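Local structure of flagellar pocket-related cytoskeletal protein (Trypanosoma brucei, 6SJQ) at residues V8-D13 with L89-P94; N20-F25 with A109-S114; S37-F42 with H57-S62; M4-Q9 with S27-S32. The protein forms part of the trypanosome flagellar pocket collar, this N-terminal piece being a ubiquitin-fold domain with a long structured loop for protein binding. All blocks are in the same frame, centred on the assembly; numbering follows the deposited sequence. Where two conformers were deposited one is given.

Interaction 1: V8-D13 with L89-P94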
loop_
_atom_site.group_PDB
_atom_site.type_symbol
_atom_site.label_atom_id
_atom_site.label_comp_id
_atom_site.label_asym_id
_atom_site.label_seq_id
_atom_site.Cartn_x
_atom_site.Cartn_y
_atom_site.Cartn_z
ATOM N N VAL A 8 4.087 -1.866 -9.345
ATOM C CA VAL A 8 4.638 -1.525 -8.040
ATOM C C VAL A 8 3.971 -2.426 -6.999
ATOM O O VAL A 8 2.771 -2.630 -7.062
ATOM C CB VAL A 8 4.341 -0.052 -7.682
ATOM C CG1 VAL A 8 4.980 0.299 -6.345
ATOM C CG2 VAL A 8 4.863 0.886 -8.782
ATOM N N GLN A 9 4.730 -2.971 -6.048
ATOM C CA GLN A 9 4.127 -3.726 -4.933
ATOM C C GLN A 9 3.906 -2.763 -3.790
ATOM O O GLN A 9 4.826 -2.030 -3.421
ATOM C CB GLN A 9 5.067 -4.826 -4.445
ATOM C CG GLN A 9 5.492 -5.821 -5.509
ATOM C CD GLN A 9 6.503 -6.806 -4.964
ATOM O OE1 GLN A 9 6.144 -7.743 -4.240
ATOM N NE2 GLN A 9 7.785 -6.575 -5.265
ATOM N N VAL A 10 2.690 -2.712 -3.244
ATOM C CA VAL A 10 2.403 -1.806 -2.134
ATOM C C VAL A 10 1.890 -2.594 -0.924
ATOM O O VAL A 10 0.891 -3.328 -1.015
ATOM C CB VAL A 10 1.397 -0.725 -2.552
ATOM C CG1 VAL A 10 1.406 0.392 -1.558
ATOM C CG2 VAL A 10 1.766 -0.178 -3.924
ATOM N N ALA A 11 2.588 -2.451 0.196
ATOM C CA ALA A 11 2.234 -3.169 1.400
ATOM C C ALA A 11 1.764 -2.224 2.498
ATOM O O ALA A 11 2.128 -1.041 2.533
ATOM C CB ALA A 11 3.427 -4.012 1.892
ATOM N N ALA A 12 0.928 -2.763 3.390
ATOM C CA ALA A 12 0.477 -2.035 4.574
ATOM C C ALA A 12 0.003 -3.018 5.637
ATOM O O ALA A 12 -0.247 -4.193 5.341
ATOM C CB ALA A 12 -0.658 -1.056 4.220
ATOM N N ASP A 13 -0.127 -2.532 6.865
ATOM C CA ASP A 13 -0.732 -3.349 7.910
ATOM C C ASP A 13 -2.213 -3.051 8.045
ATOM O O ASP A 13 -2.597 -1.940 8.403
ATOM C CB ASP A 13 0.005 -3.172 9.236
ATOM C CG ASP A 13 1.325 -3.917 9.246
ATOM O OD1 ASP A 13 1.293 -5.163 9.243
ATOM O OD2 ASP A 13 2.394 -3.268 9.222
ATOM N N LEU A 89 6.980 -1.050 -1.920
ATOM C CA LEU A 89 6.657 0.100 -1.073
ATOM C C LEU A 89 5.932 -0.345 0.201
ATOM O O LEU A 89 5.260 -1.378 0.227
ATOM C CB LEU A 89 5.743 1.088 -1.824
ATOM C CG LEU A 89 6.195 1.601 -3.193
ATOM C CD1 LEU A 89 5.205 2.649 -3.690
ATOM C CD2 LEU A 89 7.585 2.183 -3.103
ATOM N N TYR A 90 6.072 0.434 1.267
ATOM C CA TYR A 90 5.247 0.236 2.454
ATOM C C TYR A 90 4.580 1.559 2.795
ATOM O O TYR A 90 5.229 2.606 2.795
ATOM C CB TYR A 90 6.091 -0.226 3.634
ATOM C CG TYR A 90 5.264 -0.482 4.873
ATOM C CD1 TYR A 90 4.636 -1.705 5.077
ATOM C CD2 TYR A 90 5.104 0.503 5.836
ATOM C CE1 TYR A 90 3.878 -1.940 6.225
ATOM C CE2 TYR A 90 4.358 0.271 6.975
ATOM C CZ TYR A 90 3.758 -0.947 7.165
ATOM O OH TYR A 90 3.007 -1.143 8.307
ATOM N N VAL A 91 3.295 1.526 3.108
ATOM C CA VAL A 91 2.565 2.768 3.340
ATOM C C VAL A 91 2.077 2.837 4.785
ATOM O O VAL A 91 1.376 1.924 5.256
ATOM C CB VAL A 91 1.375 2.893 2.374
ATOM C CG1 VAL A 91 0.705 4.266 2.538
ATOM C CG2 VAL A 91 1.844 2.717 0.956
ATOM N N PHE A 92 2.465 3.906 5.494
ATOM C CA PHE A 92 1.997 4.126 6.859
ATOM C C PHE A 92 0.690 4.912 6.845
ATOM O O PHE A 92 0.350 5.574 5.843
ATOM C CB PHE A 92 3.023 4.941 7.666
ATOM C CG PHE A 92 4.309 4.205 7.945
ATOM C CD1 PHE A 92 4.508 3.573 9.161
ATOM C CD2 PHE A 92 5.322 4.149 6.988
ATOM C CE1 PHE A 92 5.682 2.892 9.426
ATOM C CE2 PHE A 92 6.504 3.469 7.250
ATOM C CZ PHE A 92 6.682 2.840 8.463
ATOM N N GLN A 93 -0.029 4.826 7.963
ATOM C CA GLN A 93 -1.168 5.712 8.243
ATOM C C GLN A 93 -0.902 6.540 9.501
ATOM O O GLN A 93 -0.058 6.170 10.322
ATOM C CB GLN A 93 -2.430 4.894 8.497
ATOM C CG GLN A 93 -2.893 4.012 7.345
ATOM C CD GLN A 93 -4.294 3.461 7.590
ATOM O OE1 GLN A 93 -5.300 4.147 7.348
ATOM N NE2 GLN A 93 -4.369 2.219 8.072
ATOM N N PRO A 94 -1.638 7.654 9.678
ATOM C CA PRO A 94 -1.504 8.354 10.965
ATOM C C PRO A 94 -1.996 7.424 12.059
ATOM O O PRO A 94 -2.759 6.512 11.753
ATOM C CB PRO A 94 -2.476 9.534 10.830
ATOM C CG PRO A 94 -2.675 9.718 9.355
ATOM C CD PRO A 94 -2.562 8.341 8.758
HETATM O O HOH W 1 0.455 0.313 7.307
HETATM O O HOH W 2 -1.913 0.679 8.324
#

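Interaction 2: N20-F25 with A109-S114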
loop_
_atom_site.group_PDB
_atom_site.type_symbol
_atom_site.label_atom_id
_atom_site.label_comp_id
_atom_site.label_asym_id
_atom_site.label_seq_id
_atom_site.Cartn_x
_atom_site.Cartn_y
_atom_site.Cartn_z
ATOM N N ASN A 20 -0.078 -7.179 0.794
ATOM C CA ASN A 20 0.816 -6.700 -0.256
ATOM C C ASN A 20 0.076 -6.809 -1.566
ATOM O O ASN A 20 -0.323 -7.913 -1.961
ATOM C CB ASN A 20 2.090 -7.540 -0.326
ATOM C CG ASN A 20 3.177 -6.876 -1.155
ATOM O OD1 ASN A 20 3.152 -5.661 -1.350
ATOM N ND2 ASN A 20 4.161 -7.667 -1.619
ATOM N N PHE A 21 -0.119 -5.668 -2.236
ATOM C CA PHE A 21 -0.827 -5.617 -3.513
ATOM C C PHE A 21 0.058 -5.236 -4.696
ATOM O O PHE A 21 0.902 -4.320 -4.612
ATOM C CB PHE A 21 -1.990 -4.613 -3.432
ATOM C CG PHE A 21 -3.094 -5.031 -2.503
ATOM C CD1 PHE A 21 -3.528 -6.349 -2.463
ATOM C CD2 PHE A 21 -3.717 -4.095 -1.678
ATOM C CE1 PHE A 21 -4.554 -6.729 -1.616
ATOM C CE2 PHE A 21 -4.735 -4.465 -0.823
ATOM C CZ PHE A 21 -5.168 -5.789 -0.802
ATOM N N GLU A 22 -0.146 -5.938 -5.810
ATOM C CA GLU A 22 0.492 -5.571 -7.077
ATOM C C GLU A 22 -0.374 -4.529 -7.767
ATOM O O GLU A 22 -1.520 -4.819 -8.132
ATOM C CB GLU A 22 0.590 -6.825 -7.947
ATOM C CG GLU A 22 1.420 -6.683 -9.189
ATOM C CD GLU A 22 1.455 -7.992 -9.953
ATOM O OE1 GLU A 22 2.214 -8.898 -9.545
ATOM O OE2 GLU A 22 0.695 -8.123 -10.932
ATOM N N LEU A 23 0.132 -3.304 -7.923
ATOM C CA LEU A 23 -0.626 -2.255 -8.606
ATOM C C LEU A 23 -0.018 -2.072 -9.981
ATOM O O LEU A 23 1.208 -2.106 -10.132
ATOM C CB LEU A 23 -0.562 -0.947 -7.805
ATOM C CG LEU A 23 -1.117 -0.997 -6.376
ATOM C CD1 LEU A 23 -1.183 0.423 -5.820
ATOM C CD2 LEU A 23 -2.514 -1.623 -6.360
ATOM N N SER A 24 -0.859 -1.923 -11.001
ATOM C CA SER A 24 -0.402 -1.801 -12.388
ATOM C C SER A 24 -0.675 -0.398 -12.927
ATOM O O SER A 24 -1.735 0.182 -12.661
ATOM C CB SER A 24 -1.113 -2.825 -13.288
ATOM O OG SER A 24 -0.792 -4.158 -12.929
ATOM N N PHE A 25 0.279 0.155 -13.677
ATOM C CA PHE A 25 0.105 1.465 -14.296
ATOM C C PHE A 25 0.620 1.411 -15.737
ATOM O O PHE A 25 1.465 0.575 -16.060
ATOM C CB PHE A 25 0.876 2.540 -13.526
ATOM C CG PHE A 25 0.556 2.592 -12.055
ATOM C CD1 PHE A 25 1.236 1.779 -11.152
ATOM C CD2 PHE A 25 -0.454 3.420 -11.586
ATOM C CE1 PHE A 25 0.931 1.803 -9.791
ATOM C CE2 PHE A 25 -0.767 3.467 -10.219
ATOM C CZ PHE A 25 -0.071 2.656 -9.318
ATOM N N ALA A 109 2.918 -10.501 -3.356
ATOM C CA ALA A 109 1.895 -9.568 -3.824
ATOM C C ALA A 109 0.718 -10.250 -4.507
ATOM O O ALA A 109 0.900 -11.220 -5.240
ATOM C CB ALA A 109 2.508 -8.545 -4.770
ATOM N N MET A 110 -0.486 -9.739 -4.256
ATOM C CA MET A 110 -1.694 -10.206 -4.938
ATOM C C MET A 110 -2.410 -9.053 -5.628
ATOM O O MET A 110 -2.191 -7.881 -5.294
ATOM C CB MET A 110 -2.655 -10.964 -3.983
ATOM C CG MET A 110 -3.680 -10.182 -3.153
ATOM S SD MET A 110 -4.688 -11.295 -2.075
ATOM C CE MET A 110 -3.388 -11.962 -1.057
ATOM N N LYS A 111 -3.259 -9.378 -6.597
ATOM C CA LYS A 111 -4.137 -8.378 -7.184
ATOM C C LYS A 111 -4.998 -7.745 -6.110
ATOM O O LYS A 111 -5.534 -8.443 -5.232
ATOM C CB LYS A 111 -5.030 -8.997 -8.268
ATOM C CG LYS A 111 -4.255 -9.466 -9.493
ATOM C CD LYS A 111 -3.216 -8.418 -9.893
ATOM C CE LYS A 111 -2.467 -8.792 -11.165
ATOM N NZ LYS A 111 -1.546 -7.685 -11.570
ATOM N N PRO A 112 -5.148 -6.411 -6.176
ATOM C CA PRO A 112 -5.957 -5.658 -5.222
ATOM C C PRO A 112 -7.440 -5.978 -5.378
ATOM O O PRO A 112 -7.845 -6.493 -6.426
ATOM C CB PRO A 112 -5.672 -4.197 -5.605
ATOM C CG PRO A 112 -5.260 -4.252 -7.031
ATOM C CD PRO A 112 -4.525 -5.541 -7.190
ATOM N N PRO A 113 -8.243 -5.681 -4.348
ATOM C CA PRO A 113 -9.680 -5.949 -4.387
ATOM C C PRO A 113 -10.325 -5.364 -5.639
ATOM O O PRO A 113 -9.894 -4.315 -6.137
ATOM C CB PRO A 113 -10.188 -5.265 -3.124
ATOM C CG PRO A 113 -8.991 -5.373 -2.162
ATOM C CD PRO A 113 -7.827 -5.085 -3.055
ATOM N N SER A 114 -11.352 -6.035 -6.153
ATOM C CA SER A 114 -11.951 -5.624 -7.419
ATOM C C SER A 114 -12.974 -4.512 -7.246
ATOM O O SER A 114 -13.333 -3.844 -8.211
ATOM C CB SER A 114 -12.631 -6.808 -8.084
ATOM O OG SER A 114 -13.762 -7.173 -7.330
#

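Interaction 3: S37-F42 with H57-S62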
loop_
_atom_site.group_PDB
_atom_site.type_symbol
_atom_site.label_atom_id
_atom_site.label_comp_id
_atom_site.label_asym_id
_atom_site.label_seq_id
_atom_site.Cartn_x
_atom_site.Cartn_y
_atom_site.Cartn_z
ATOM N N SER A 37 -4.021 5.475 -5.987
ATOM C CA SER A 37 -4.234 4.063 -6.313
ATOM C C SER A 37 -4.105 3.193 -5.065
ATOM O O SER A 37 -4.931 2.316 -4.815
ATOM C CB SER A 37 -3.236 3.599 -7.372
ATOM O OG SER A 37 -3.514 2.264 -7.765
ATOM N N ALA A 38 -3.067 3.447 -4.272
ATOM C CA ALA A 38 -2.845 2.704 -3.031
ATOM C C ALA A 38 -3.946 2.933 -1.993
ATOM O O ALA A 38 -4.419 1.990 -1.380
ATOM C CB ALA A 38 -1.493 3.056 -2.442
ATOM N N GLU A 39 -4.358 4.179 -1.800
ATOM C CA GLU A 39 -5.429 4.454 -0.835
ATOM C C GLU A 39 -6.746 3.800 -1.240
ATOM O O GLU A 39 -7.498 3.303 -0.391
ATOM C CB GLU A 39 -5.602 5.973 -0.607
ATOM C CG GLU A 39 -4.467 6.582 0.182
ATOM C CD GLU A 39 -4.659 8.062 0.444
ATOM O OE1 GLU A 39 -5.440 8.714 -0.281
ATOM O OE2 GLU A 39 -4.011 8.580 1.377
ATOM N N THR A 40 -7.023 3.771 -2.535
ATOM C CA THR A 40 -8.221 3.115 -3.018
ATOM C C THR A 40 -8.139 1.615 -2.722
ATOM O O THR A 40 -9.084 1.040 -2.165
ATOM C CB THR A 40 -8.414 3.335 -4.526
ATOM O OG1 THR A 40 -8.698 4.724 -4.751
ATOM C CG2 THR A 40 -9.575 2.479 -5.051
ATOM N N ALA A 41 -7.012 0.989 -3.063
ATOM C CA ALA A 41 -6.869 -0.467 -2.865
ATOM C C ALA A 41 -6.964 -0.848 -1.388
ATOM O O ALA A 41 -7.645 -1.805 -1.021
ATOM C CB ALA A 41 -5.559 -0.958 -3.455
ATOM N N PHE A 42 -6.288 -0.093 -0.528
ATOM C CA PHE A 42 -6.299 -0.419 0.898
ATOM C C PHE A 42 -7.650 -0.097 1.538
ATOM O O PHE A 42 -8.053 -0.762 2.497
ATOM C CB PHE A 42 -5.156 0.309 1.625
ATOM C CG PHE A 42 -3.773 -0.211 1.281
ATOM C CD1 PHE A 42 -3.506 -1.573 1.224
ATOM C CD2 PHE A 42 -2.740 0.672 1.034
ATOM C CE1 PHE A 42 -2.211 -2.031 0.902
ATOM C CE2 PHE A 42 -1.453 0.223 0.727
ATOM C CZ PHE A 42 -1.194 -1.124 0.657
ATOM N N HIS A 57 -14.422 2.947 7.698
ATOM C CA HIS A 57 -13.404 3.981 7.585
ATOM C C HIS A 57 -12.524 3.749 6.352
ATOM O O HIS A 57 -12.596 2.691 5.713
ATOM C CB HIS A 57 -12.555 4.040 8.858
ATOM C CG HIS A 57 -11.824 2.768 9.163
ATOM N ND1 HIS A 57 -12.413 1.718 9.835
ATOM C CD2 HIS A 57 -10.548 2.384 8.909
ATOM C CE1 HIS A 57 -11.536 0.734 9.967
ATOM N NE2 HIS A 57 -10.398 1.116 9.415
ATOM N N LYS A 58 -11.703 4.739 6.024
ATOM C CA LYS A 58 -10.880 4.695 4.820
ATOM C C LYS A 58 -9.439 4.534 5.222
ATOM O O LYS A 58 -9.080 4.772 6.382
ATOM C CB LYS A 58 -11.030 5.989 4.013
ATOM C CG LYS A 58 -12.440 6.269 3.509
ATOM C CD LYS A 58 -12.893 5.222 2.502
ATOM C CE LYS A 58 -14.252 5.605 1.902
ATOM N NZ LYS A 58 -14.572 4.787 0.694
ATOM N N PHE A 59 -8.594 4.151 4.268
ATOM C CA PHE A 59 -7.154 4.143 4.505
ATOM C C PHE A 59 -6.612 5.536 4.180
ATOM O O PHE A 59 -6.932 6.108 3.128
ATOM C CB PHE A 59 -6.504 3.088 3.607
ATOM C CG PHE A 59 -5.011 2.952 3.790
ATOM C CD1 PHE A 59 -4.133 3.822 3.167
ATOM C CD2 PHE A 59 -4.491 1.929 4.582
ATOM C CE1 PHE A 59 -2.756 3.684 3.343
ATOM C CE2 PHE A 59 -3.123 1.779 4.742
ATOM C CZ PHE A 59 -2.254 2.669 4.132
ATOM N N HIS A 60 -5.808 6.092 5.082
ATOM C CA HIS A 60 -5.177 7.387 4.834
ATOM C C HIS A 60 -3.666 7.245 4.908
ATOM O O HIS A 60 -3.129 6.907 5.962
ATOM C CB HIS A 60 -5.642 8.397 5.876
ATOM C CG HIS A 60 -7.128 8.582 5.915
ATOM N ND1 HIS A 60 -7.819 9.254 4.927
ATOM C CD2 HIS A 60 -8.052 8.184 6.819
ATOM C CE1 HIS A 60 -9.106 9.264 5.225
ATOM N NE2 HIS A 60 -9.276 8.625 6.368
ATOM N N SER A 61 -2.989 7.530 3.804
ATOM C CA SER A 61 -1.532 7.424 3.751
ATOM C C SER A 61 -0.864 8.613 4.440
ATOM O O SER A 61 -1.264 9.762 4.241
ATOM C CB SER A 61 -1.089 7.387 2.302
ATOM O OG SER A 61 -1.301 8.654 1.710
ATOM N N SER A 62 0.150 8.346 5.262
ATOM C CA SER A 62 0.864 9.415 5.971
ATOM C C SER A 62 2.338 9.528 5.576
ATOM O O SER A 62 2.919 10.613 5.630
ATOM C CB SER A 62 0.752 9.245 7.488
ATOM O OG SER A 62 1.275 7.999 7.919
HETATM O O HOH W 3 -6.431 10.276 2.761
#

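Interaction 4: M4-Q9 with S27-S32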
loop_
_atom_site.group_PDB
_atom_site.type_symbol
_atom_site.label_atom_id
_atom_site.label_comp_id
_atom_site.label_asym_id
_atom_site.label_seq_id
_atom_site.Cartn_x
_atom_site.Cartn_y
_atom_site.Cartn_z
ATOM N N MET A 4 5.685 -4.053 -20.418
ATOM C CA MET A 4 4.401 -3.627 -21.000
ATOM C C MET A 4 3.643 -2.671 -20.072
ATOM O O MET A 4 3.241 -1.581 -20.483
ATOM C CB MET A 4 3.537 -4.843 -21.329
ATOM C CG MET A 4 2.365 -4.549 -22.263
ATOM S SD MET A 4 1.402 -6.046 -22.529
ATOM C CE MET A 4 0.694 -6.213 -20.881
ATOM N N ALA A 5 3.449 -3.080 -18.821
ATOM C CA ALA A 5 2.883 -2.177 -17.818
ATOM C C ALA A 5 3.955 -1.965 -16.758
ATOM O O ALA A 5 4.908 -2.746 -16.675
ATOM C CB ALA A 5 1.634 -2.770 -17.200
ATOM N N PHE A 6 3.820 -0.907 -15.965
ATOM C CA PHE A 6 4.753 -0.649 -14.878
ATOM C C PHE A 6 4.092 -1.097 -13.575
ATOM O O PHE A 6 3.019 -0.590 -13.212
ATOM C CB PHE A 6 5.051 0.855 -14.821
ATOM C CG PHE A 6 6.163 1.225 -13.883
ATOM C CD1 PHE A 6 5.945 1.296 -12.509
ATOM C CD2 PHE A 6 7.438 1.504 -14.378
ATOM C CE1 PHE A 6 6.973 1.639 -11.637
ATOM C CE2 PHE A 6 8.477 1.866 -13.510
ATOM C CZ PHE A 6 8.236 1.933 -12.129
ATOM N N LEU A 7 4.751 -2.014 -12.853
ATOM C CA LEU A 7 4.166 -2.595 -11.645
ATOM C C LEU A 7 4.863 -2.047 -10.415
ATOM O O LEU A 7 6.067 -1.783 -10.449
ATOM C CB LEU A 7 4.307 -4.124 -11.652
ATOM C CG LEU A 7 3.707 -4.724 -12.933
ATOM C CD1 LEU A 7 4.023 -6.207 -13.077
ATOM C CD2 LEU A 7 2.234 -4.510 -12.925
ATOM N N VAL A 8 4.087 -1.866 -9.345
ATOM C CA VAL A 8 4.638 -1.525 -8.040
ATOM C C VAL A 8 3.971 -2.426 -6.999
ATOM O O VAL A 8 2.771 -2.630 -7.062
ATOM C CB VAL A 8 4.341 -0.052 -7.682
ATOM C CG1 VAL A 8 4.980 0.299 -6.345
ATOM C CG2 VAL A 8 4.863 0.886 -8.782
ATOM N N GLN A 9 4.730 -2.971 -6.048
ATOM C CA GLN A 9 4.127 -3.726 -4.933
ATOM C C GLN A 9 3.906 -2.763 -3.790
ATOM O O GLN A 9 4.826 -2.030 -3.421
ATOM C CB GLN A 9 5.067 -4.826 -4.445
ATOM C CG GLN A 9 5.492 -5.821 -5.509
ATOM C CD GLN A 9 6.503 -6.806 -4.964
ATOM O OE1 GLN A 9 6.144 -7.743 -4.240
ATOM N NE2 GLN A 9 7.785 -6.575 -5.265
ATOM N N SER A 27 2.639 3.444 -17.164
ATOM C CA SER A 27 4.060 3.759 -17.118
ATOM C C SER A 27 4.326 4.192 -15.694
ATOM O O SER A 27 3.394 4.189 -14.877
ATOM C CB SER A 27 4.434 4.868 -18.115
ATOM O OG SER A 27 3.934 6.131 -17.700
ATOM N N ARG A 28 5.556 4.579 -15.378
ATOM C CA ARG A 28 5.897 4.943 -13.997
ATOM C C ARG A 28 4.932 5.993 -13.470
ATOM O O ARG A 28 4.804 7.070 -14.067
ATOM C CB ARG A 28 7.329 5.480 -13.915
ATOM C CG ARG A 28 7.657 6.098 -12.559
ATOM C CD ARG A 28 9.099 6.583 -12.499
ATOM N NE ARG A 28 9.997 5.667 -13.198
ATOM C CZ ARG A 28 11.305 5.597 -12.983
ATOM N NH1 ARG A 28 11.873 6.379 -12.071
ATOM N NH2 ARG A 28 12.042 4.730 -13.662
ATOM N N PRO A 29 4.212 5.682 -12.376
ATOM C CA PRO A 29 3.238 6.668 -11.899
ATOM C C PRO A 29 3.879 7.834 -11.162
ATOM O O PRO A 29 5.002 7.732 -10.666
ATOM C CB PRO A 29 2.374 5.859 -10.924
ATOM C CG PRO A 29 3.347 4.806 -10.371
ATOM C CD PRO A 29 4.262 4.466 -11.534
ATOM N N SER A 30 3.158 8.946 -11.081
ATOM C CA SER A 30 3.546 10.012 -10.161
ATOM C C SER A 30 3.244 9.583 -8.736
ATOM O O SER A 30 2.426 8.678 -8.510
ATOM C CB SER A 30 2.829 11.324 -10.491
ATOM O OG SER A 30 1.423 11.214 -10.296
ATOM N N ILE A 31 3.904 10.214 -7.768
ATOM C CA ILE A 31 3.629 9.901 -6.373
ATOM C C ILE A 31 2.149 10.144 -6.029
ATOM O O ILE A 31 1.542 9.355 -5.318
ATOM C CB ILE A 31 4.544 10.694 -5.413
ATOM C CG1 ILE A 31 5.990 10.154 -5.493
ATOM C CG2 ILE A 31 4.012 10.599 -3.982
ATOM C CD1 ILE A 31 6.997 11.072 -4.816
ATOM N N SER A 32 1.557 11.220 -6.558
ATOM C CA SER A 32 0.130 11.482 -6.332
ATOM C C SER A 32 -0.752 10.382 -6.906
ATOM O O SER A 32 -1.729 9.980 -6.264
ATOM C CB SER A 32 -0.270 12.832 -6.953
ATOM O OG SER A 32 0.473 13.884 -6.353
#

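Interaction 1: V8-D13 with L89-P94
Residues 8-13 and 89-92 run parallel as neighbouring strands, their axes 4.6 Å apart at closest approach and their N-to-C directions 36° apart. Val10 pairs with Leu89 and Ala11 with Tyr90. Ala11 is gripped through both backbone polar atoms: its N donates to Leu89 O at 2.9 Å, and its O accepts from Val91 N. Leu89 N in turn donates to Gln9 O at 2.8 Å. On the face carrying Val10 and Leu89, the Val8 branch CG1 lies against Leu89 CD1 at 3.6 Å. The other face holds Ala11 and Tyr90. With CG anti to the backbone N (chi1 -178°), the Tyr90 ring passes beside Ala11 and approaches Ala12, CE1 coming 3.8 Å from Ala12 CA. Its OH donates to Asp13 OD2, the carboxylate turned 62° from the ring plane; the deposited 2.4 Å separation is doubtfully short. Asp13 OD2 also forms a salt bridge with Lys18, and OD1 is bonded to Ser102. Where the strands part, one water accepts a hydrogen bond from Asp13 N and donates to Tyr90 OH and Val91 O. This parallel pairing joins the first and last strands at the middle of the ubiquitin-fold sheet: strand 17-25 continues it beyond strand 6-14, strand 63-68 beyond strand 87-92, and helix 31-49 packs through Ala38, Phe42 and Leu34 on the face of Val10 and Leu89.

Interaction 2: N20-F25 with A109-S114
Asn20 O accepts from Met110 N at 2.9 Å, and Met110 O accepts from Glu22 N at the same length, so the backbones form a single bridge pairing Phe21 with Met110. A CA-H...O contact from Phe21 CA to Met110 O, 3.2 Å, supplements this bridge. Apolar packing centres on the Phe21 ring: Pro112 CA and Pro113 CD both sit 4.0 Å from its centroid over one face as CH-pi contacts, while Met110 CG lies at the ring edge, in plane. Pro112 CG also rests on Leu23 CD2 at 3.9 Å. The charged contact is a salt bridge for which the Lys111 chain, bent at chi2 (-44°), curls back toward the strand; the modelled 2.4 Å between Lys111 NZ and Glu22 OE2 is doubtfully short. Glu22 OE1 is bonded to Tyr86 OH, and Asn20 ND2 to Pro107 O. Backbone bonds thus hold the tail only at its start, beside the edge of strand 17-25; beyond Met110 two prolines, which have no N-H to give, continue the contact by laying carbon over an aromatic face, with the Lys111-Glu22 ion pair, whatever its exact length, alongside.

Interaction 3: S37-F42 with H57-S62
Glu39 OE2 is gripped by two donors from Ser61. The backbone N of Ser61 reaches it at 2.8 Å, nearly straight (166° at the hydrogen), on the anti side of the carboxylate; Ser61 OG donates at 2.7 Å from above the carboxylate plane. Ser61 was modelled in two conformers, so the OG bond is less certain than the one from N. A water also donates to OE2 at a longer 3.3 Å and links it to His60 ND1. The two Ser61 bonds would fix the rotation of the carboxylate and tie the chain after Phe59 to the helix. The Glu39 chain runs extended, which carries its carboxylate past the Phe59 ring, and CG lies at that ring's edge, 4.1 Å from CD1. One turn on, Phe42 faces the same ring: its CB lies over the face as a CH-pi contact, 3.7 Å from the centroid, and its CD2 stands above the ring centre. The two side chains point the same way, with ring centroids 4.7 Å apart and planes inclined at 40°. In this ubiquitin fold, helix 31-49 packs across the sheet, and residues 57-62 cross beside the helix before strand 63-68. With CG anti to the backbone N (chi1 -178°), the Phe59 ring is held against Phe42 CB and reaches Val91, which Phe42 also touches. Ser43 OG is hydrogen-bonded to both Glu39 O and Phe59 N, adding a polar link one helical turn beyond Glu39. On the sheet side, His60 N donates to Gln93 OE1, and the backbone of Ser62 pairs with that of Phe92.

Interaction 4: M4-Q9 with S27-S32
The first torsion of Phe6 (chi1 -171°) swings CG opposite the backbone N and brings one ring face to the backbone of Arg28. Arg28 CA stands over the centre of that face, 3.7 Å from the centroid and only 12° off the ring normal, a well-centred CH-pi contact. Of residues 27-32, Arg28 alone lies over the face; on its two sides in sequence, Ser27 C lies 3.5 Å from Phe6 CB and Pro29 CD 3.7 Å from Phe6 CD1, the proline crossing the phenyl group at about a right angle. Arg28 CB touches Phe6 CE2 at 3.8 Å. Farther out, the guanidinium plane is inclined 46° to the ring, a position less certain because Arg28 was modelled in two conformers. Val8 lies two residues along the strand and turns its CB the same way; its CG2 meets the edge of the Phe6 ring in plane and reaches Pro29 CG at a loose 4.5 Å. Carbon packing does the joining here, with no polar bond between the two segments. Pro29, buried, also touches Leu83. Just beyond it, Ser30 is the N-cap of helix 31-49, its OG accepting from Glu33 N, and Glu80 accepts from Ile31 N. The contact therefore lies where the hairpin of strands 6-14 and 17-25 ends and the chain crosses to the helix: Phe6, backbone-paired with Phe25 at the mouth of the hairpin, packs against the connection, while Val8 lies farther along strand 6-14, toward the middle of the sheet.

In the fold
Interactions 1, 2 and 4 share one mixed sheet: strand 6-14 serves interactions 1 and 4, and its hairpin partner 17-25 serves interaction 2. Helix 31-49 follows that hairpin, beginning in interaction 4 and contributing its middle to interaction 3. Interaction 1 is nearest the domain centre; from the centre of interaction 1, those of interactions 3, 2 and 4 lie about 9, 12 and 15 Å away. Interactions 3 and 4 are about 17 Å apart between centres and come in series along the chain, whereas interaction 3 is nested within the loops closed by interactions 1 and 2. The last strand, 87-92, enters the middle of the sheet beside the first, and the tail at 109-114 packs back onto the sheet edge.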